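DNA-3-methyladenine glycosidase II, putative (Deinococcus radiodurans, PDB 2YG9) is a putative DNA glycosidase, an all-helical protein of the HhH-GPD superfamily of base excision DNA repair proteins. Local coordinates at residues 173-184 / 193-201. Numbering follows the deposited sequence.
Sequences FSSGDLALRQGV and WRDVTARWA
Trp-193, in the first turn of helix 193-200, reaches toward segment 173-184 and meets it along the whole length of its side chain. Its CB rests against Val-184 CG1 at 4.0 Å. With CG set between the backbone N and the carbonyl carbon (chi1 79°), the indole turns the pyrrole side, CG, CD1 and NE1, beneath the guanidinium of Arg-181; CE2 lies near Arg-181 CZ and NH1. That flat cation lies over one face, its CZ 3.9 Å from the centroid of the five-membered ring and the planes 25° apart, a cation-pi stack that suits a partly exposed surface. Arg-181 bends at chi2 and chi3 to get there, and its NH1 donates to Ser-175 O (2.8 Å), which helps to fix the plane of the group. Arg-194 CG covers the opposite face of the indole. On the benzo side, Trp-193 CE3 comes within 3.7 Å of Phe-173 CE2, the two rings nearly parallel but slid apart. CZ3 is shared between Phe-173 CE2 and Ser-175 CB, and CZ2 also rests on Ser-175 CB. At the far end Trp-193 CH2 abuts Ser-175 CB at 3.3 Å, where a small residue fits.

Deeper in, Thr-197 puts its CG2 methyl over the centre of the Phe-173 ring, 3.5 Å from the centroid, a CH-pi contact. Its OG1 donates to Trp-193 O, an acceptor also used by Thr-197 N from the other face, so the hydroxyl spends its proton within its own helix and the methyl is left for the aromatic ring. Phe-173 CE1 meets the edge of Trp-200, whose NE1 is hydrogen-bonded to Asp-39 OD2. The branched Val-184 is a knob in the hole formed by Trp-193, Val-196, Thr-197 and Trp-200. Asp-177 N-caps the helix bearing this knob. The axes of helices 178-184 and 193-200 run at 102° and come no nearer than 11.3 Å, a wide crossing bridged by side chains within the all-helical HhH-GPD fold.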
loop_
_atom_site.group_PDB
_atom_site.type_symbol
_atom_site.label_atom_id
_atom_site.label_comp_id
_atom_site.label_asym_id
_atom_site.label_seq_id
_atom_site.Cartn_x
_atom_site.Cartn_y
_atom_site.Cartn_z
ATOM N N PHE A 173 -0.243 -1.859 -9.835
ATOM C CA PHE A 173 -1.137 -0.787 -10.207
ATOM C C PHE A 173 -2.500 -1.149 -9.661
ATOM O O PHE A 173 -3.093 -2.114 -10.104
ATOM C CB PHE A 173 -1.223 -0.593 -11.719
ATOM C CG PHE A 173 -2.138 0.544 -12.125
ATOM C CD1 PHE A 173 -1.691 1.854 -12.107
ATOM C CD2 PHE A 173 -3.451 0.311 -12.460
ATOM C CE1 PHE A 173 -2.545 2.908 -12.420
ATOM C CE2 PHE A 173 -4.281 1.340 -12.823
ATOM C CZ PHE A 173 -3.831 2.644 -12.774
ATOM N N SER A 174 -2.982 -0.338 -8.734
ATOM C CA SER A 174 -4.287 -0.445 -8.144
ATOM C C SER A 174 -5.372 0.220 -9.006
ATOM O O SER A 174 -5.550 1.424 -8.994
ATOM C CB SER A 174 -4.228 0.135 -6.726
ATOM O OG SER A 174 -5.390 -0.178 -5.982
ATOM N N SER A 175 -6.134 -0.609 -9.733
ATOM C CA SER A 175 -7.131 -0.144 -10.671
ATOM C C SER A 175 -8.370 0.399 -9.952
ATOM O O SER A 175 -9.168 1.087 -10.563
ATOM C CB SER A 175 -7.527 -1.263 -11.577
ATOM O OG SER A 175 -8.293 -2.192 -10.803
ATOM N N GLY A 176 -8.488 0.122 -8.661
ATOM C CA GLY A 176 -9.505 0.734 -7.791
ATOM C C GLY A 176 -9.108 1.993 -7.038
ATOM O O GLY A 176 -9.882 2.501 -6.264
ATOM N N ASP A 177 -7.909 2.509 -7.264
ATOM C CA ASP A 177 -7.494 3.767 -6.669
ATOM C C ASP A 177 -8.020 4.854 -7.589
ATOM O O ASP A 177 -7.664 4.912 -8.766
ATOM C CB ASP A 177 -5.975 3.874 -6.558
ATOM C CG ASP A 177 -5.529 5.091 -5.788
ATOM O OD1 ASP A 177 -5.426 6.186 -6.385
ATOM O OD2 ASP A 177 -5.251 4.960 -4.573
ATOM N N LEU A 178 -8.907 5.688 -7.047
ATOM C CA LEU A 178 -9.549 6.744 -7.824
ATOM C C LEU A 178 -8.548 7.729 -8.362
ATOM O O LEU A 178 -8.679 8.143 -9.474
ATOM C CB LEU A 178 -10.623 7.473 -6.976
ATOM C CG LEU A 178 -11.460 8.599 -7.621
ATOM C CD1 LEU A 178 -12.343 8.159 -8.775
ATOM C CD2 LEU A 178 -12.319 9.285 -6.540
ATOM N N ALA A 179 -7.527 8.094 -7.588
ATOM C CA ALA A 179 -6.582 9.075 -8.042
ATOM C C ALA A 179 -5.701 8.537 -9.174
ATOM O O ALA A 179 -5.418 9.239 -10.117
ATOM C CB ALA A 179 -5.737 9.610 -6.862
ATOM N N LEU A 180 -5.320 7.271 -9.115
ATOM C CA LEU A 180 -4.566 6.668 -10.204
ATOM C C LEU A 180 -5.436 6.643 -11.485
ATOM O O LEU A 180 -5.002 7.051 -12.565
ATOM C CB LEU A 180 -4.129 5.261 -9.840
ATOM C CG LEU A 180 -3.094 5.116 -8.731
ATOM C CD1 LEU A 180 -2.811 3.640 -8.548
ATOM C CD2 LEU A 180 -1.765 5.950 -9.002
ATOM N N ARG A 181 -6.673 6.190 -11.356
ATOM C CA ARG A 181 -7.549 6.100 -12.503
ATOM C C ARG A 181 -7.883 7.473 -13.119
ATOM O O ARG A 181 -8.014 7.589 -14.348
ATOM C CB ARG A 181 -8.825 5.329 -12.124
ATOM C CG ARG A 181 -8.552 3.869 -11.749
ATOM C CD ARG A 181 -8.085 3.030 -12.941
ATOM N NE ARG A 181 -9.114 2.977 -13.980
ATOM C CZ ARG A 181 -10.156 2.138 -13.997
ATOM N NH1 ARG A 181 -10.356 1.243 -13.047
ATOM N NH2 ARG A 181 -11.027 2.212 -14.989
ATOM N N GLN A 182 -8.039 8.486 -12.281
ATOM C CA GLN A 182 -8.298 9.884 -12.738
ATOM C C GLN A 182 -7.109 10.456 -13.478
ATOM O O GLN A 182 -7.297 11.129 -14.499
ATOM C CB GLN A 182 -8.662 10.800 -11.569
ATOM C CG GLN A 182 -10.116 10.574 -11.073
ATOM C CD GLN A 182 -10.433 11.402 -9.825
ATOM O OE1 GLN A 182 -9.533 11.812 -9.056
ATOM N NE2 GLN A 182 -11.717 11.638 -9.610
ATOM N N GLY A 183 -5.907 10.092 -12.992
ATOM C CA GLY A 183 -4.644 10.419 -13.622
ATOM C C GLY A 183 -4.447 9.775 -14.986
ATOM O O GLY A 183 -3.961 10.430 -15.911
ATOM N N VAL A 184 -4.793 8.491 -15.110
ATOM C CA VAL A 184 -4.664 7.818 -16.400
ATOM C C VAL A 184 -5.694 8.365 -17.383
ATOM O O VAL A 184 -5.389 8.548 -18.553
ATOM C CB VAL A 184 -4.729 6.283 -16.266
ATOM C CG1 VAL A 184 -4.813 5.640 -17.652
ATOM C CG2 VAL A 184 -3.536 5.761 -15.401
ATOM N N TRP A 193 -6.852 1.781 -20.253
ATOM C CA TRP A 193 -5.997 1.817 -19.064
ATOM C C TRP A 193 -5.190 0.494 -18.887
ATOM O O TRP A 193 -4.063 0.525 -18.433
ATOM C CB TRP A 193 -6.803 2.194 -17.797
ATOM C CG TRP A 193 -7.612 1.038 -17.185
ATOM C CD1 TRP A 193 -8.951 0.784 -17.364
ATOM C CD2 TRP A 193 -7.125 0.000 -16.315
ATOM N NE1 TRP A 193 -9.325 -0.327 -16.650
ATOM C CE2 TRP A 193 -8.229 -0.833 -15.998
ATOM C CE3 TRP A 193 -5.876 -0.300 -15.760
ATOM C CZ2 TRP A 193 -8.115 -1.941 -15.177
ATOM C CZ3 TRP A 193 -5.769 -1.423 -14.922
ATOM C CH2 TRP A 193 -6.869 -2.231 -14.659
ATOM N N ARG A 194 -5.738 -0.663 -19.247
ATOM C CA ARG A 194 -4.964 -1.918 -19.150
ATOM C C ARG A 194 -3.725 -1.903 -20.039
ATOM O O ARG A 194 -2.672 -2.413 -19.635
ATOM C CB ARG A 194 -5.803 -3.166 -19.475
ATOM C CG ARG A 194 -6.959 -3.313 -18.519
ATOM C CD ARG A 194 -7.755 -4.610 -18.643
ATOM N NE ARG A 194 -8.782 -4.604 -17.602
ATOM C CZ ARG A 194 -8.641 -5.116 -16.361
ATOM N NH1 ARG A 194 -7.514 -5.724 -15.982
ATOM N NH2 ARG A 194 -9.638 -5.023 -15.467
ATOM N N ASP A 195 -3.868 -1.319 -21.221
ATOM C CA ASP A 195 -2.772 -1.124 -22.154
ATOM C C ASP A 195 -1.733 -0.134 -21.623
ATOM O O ASP A 195 -0.558 -0.440 -21.537
ATOM C CB ASP A 195 -3.287 -0.580 -23.480
ATOM C CG ASP A 195 -3.781 -1.650 -24.398
ATOM O OD1 ASP A 195 -3.761 -2.834 -24.003
ATOM O OD2 ASP A 195 -4.169 -1.283 -25.541
ATOM N N VAL A 196 -2.191 1.059 -21.305
ATOM C CA VAL A 196 -1.322 2.072 -20.737
ATOM C C VAL A 196 -0.454 1.547 -19.573
ATOM O O VAL A 196 0.784 1.677 -19.569
ATOM C CB VAL A 196 -2.161 3.268 -20.300
ATOM C CG1 VAL A 196 -1.320 4.225 -19.511
ATOM C CG2 VAL A 196 -2.784 3.950 -21.555
ATOM N N THR A 197 -1.104 0.938 -18.586
ATOM C CA THR A 197 -0.431 0.498 -17.374
ATOM C C THR A 197 0.432 -0.766 -17.553
ATOM O O THR A 197 1.460 -0.904 -16.879
ATOM C CB THR A 197 -1.441 0.314 -16.215
ATOM O OG1 THR A 197 -2.438 -0.652 -16.580
ATOM C CG2 THR A 197 -2.107 1.662 -15.875
ATOM N N ALA A 198 0.038 -1.669 -18.466
ATOM C CA ALA A 198 0.842 -2.871 -18.781
ATOM C C ALA A 198 2.254 -2.526 -19.267
ATOM O O ALA A 198 3.210 -3.251 -18.998
ATOM C CB ALA A 198 0.105 -3.722 -19.860
ATOM N N ARG A 199 2.365 -1.431 -20.007
ATOM C CA ARG A 199 3.631 -0.956 -20.540
ATOM C C ARG A 199 4.616 -0.600 -19.431
ATOM O O ARG A 199 5.850 -0.722 -19.600
ATOM C CB ARG A 199 3.388 0.268 -21.409
ATOM C CG ARG A 199 4.623 0.787 -22.098
ATOM C CD ARG A 199 4.280 1.859 -23.063
ATOM N NE ARG A 199 5.440 2.385 -23.766
ATOM C CZ ARG A 199 5.361 3.336 -24.693
ATOM N NH1 ARG A 199 4.189 3.866 -24.997
ATOM N NH2 ARG A 199 6.458 3.771 -25.315
ATOM N N TRP A 200 4.066 -0.138 -18.305
ATOM C CA TRP A 200 4.881 0.241 -17.163
ATOM C C TRP A 200 5.457 -0.931 -16.435
ATOM O O TRP A 200 6.454 -0.784 -15.778
ATOM C CB TRP A 200 4.075 1.090 -16.182
ATOM C CG TRP A 200 3.481 2.324 -16.792
ATOM C CD1 TRP A 200 3.876 2.969 -17.928
ATOM C CD2 TRP A 200 2.388 3.074 -16.267
ATOM N NE1 TRP A 200 3.084 4.070 -18.145
ATOM C CE2 TRP A 200 2.187 4.182 -17.124
ATOM C CE3 TRP A 200 1.586 2.940 -15.139
ATOM C CZ2 TRP A 200 1.185 5.126 -16.905
ATOM C CZ3 TRP A 200 0.603 3.890 -14.904
ATOM C CH2 TRP A 200 0.408 4.965 -15.794
ATOM N N ALA A 201 4.832 -2.098 -16.551
ATOM C CA ALA A 201 5.390 -3.336 -15.983
ATOM C C ALA A 201 6.835 -3.533 -16.449
ATOM O O ALA A 201 7.116 -3.263 -17.581
ATOM C CB ALA A 201 4.533 -4.506 -16.397
#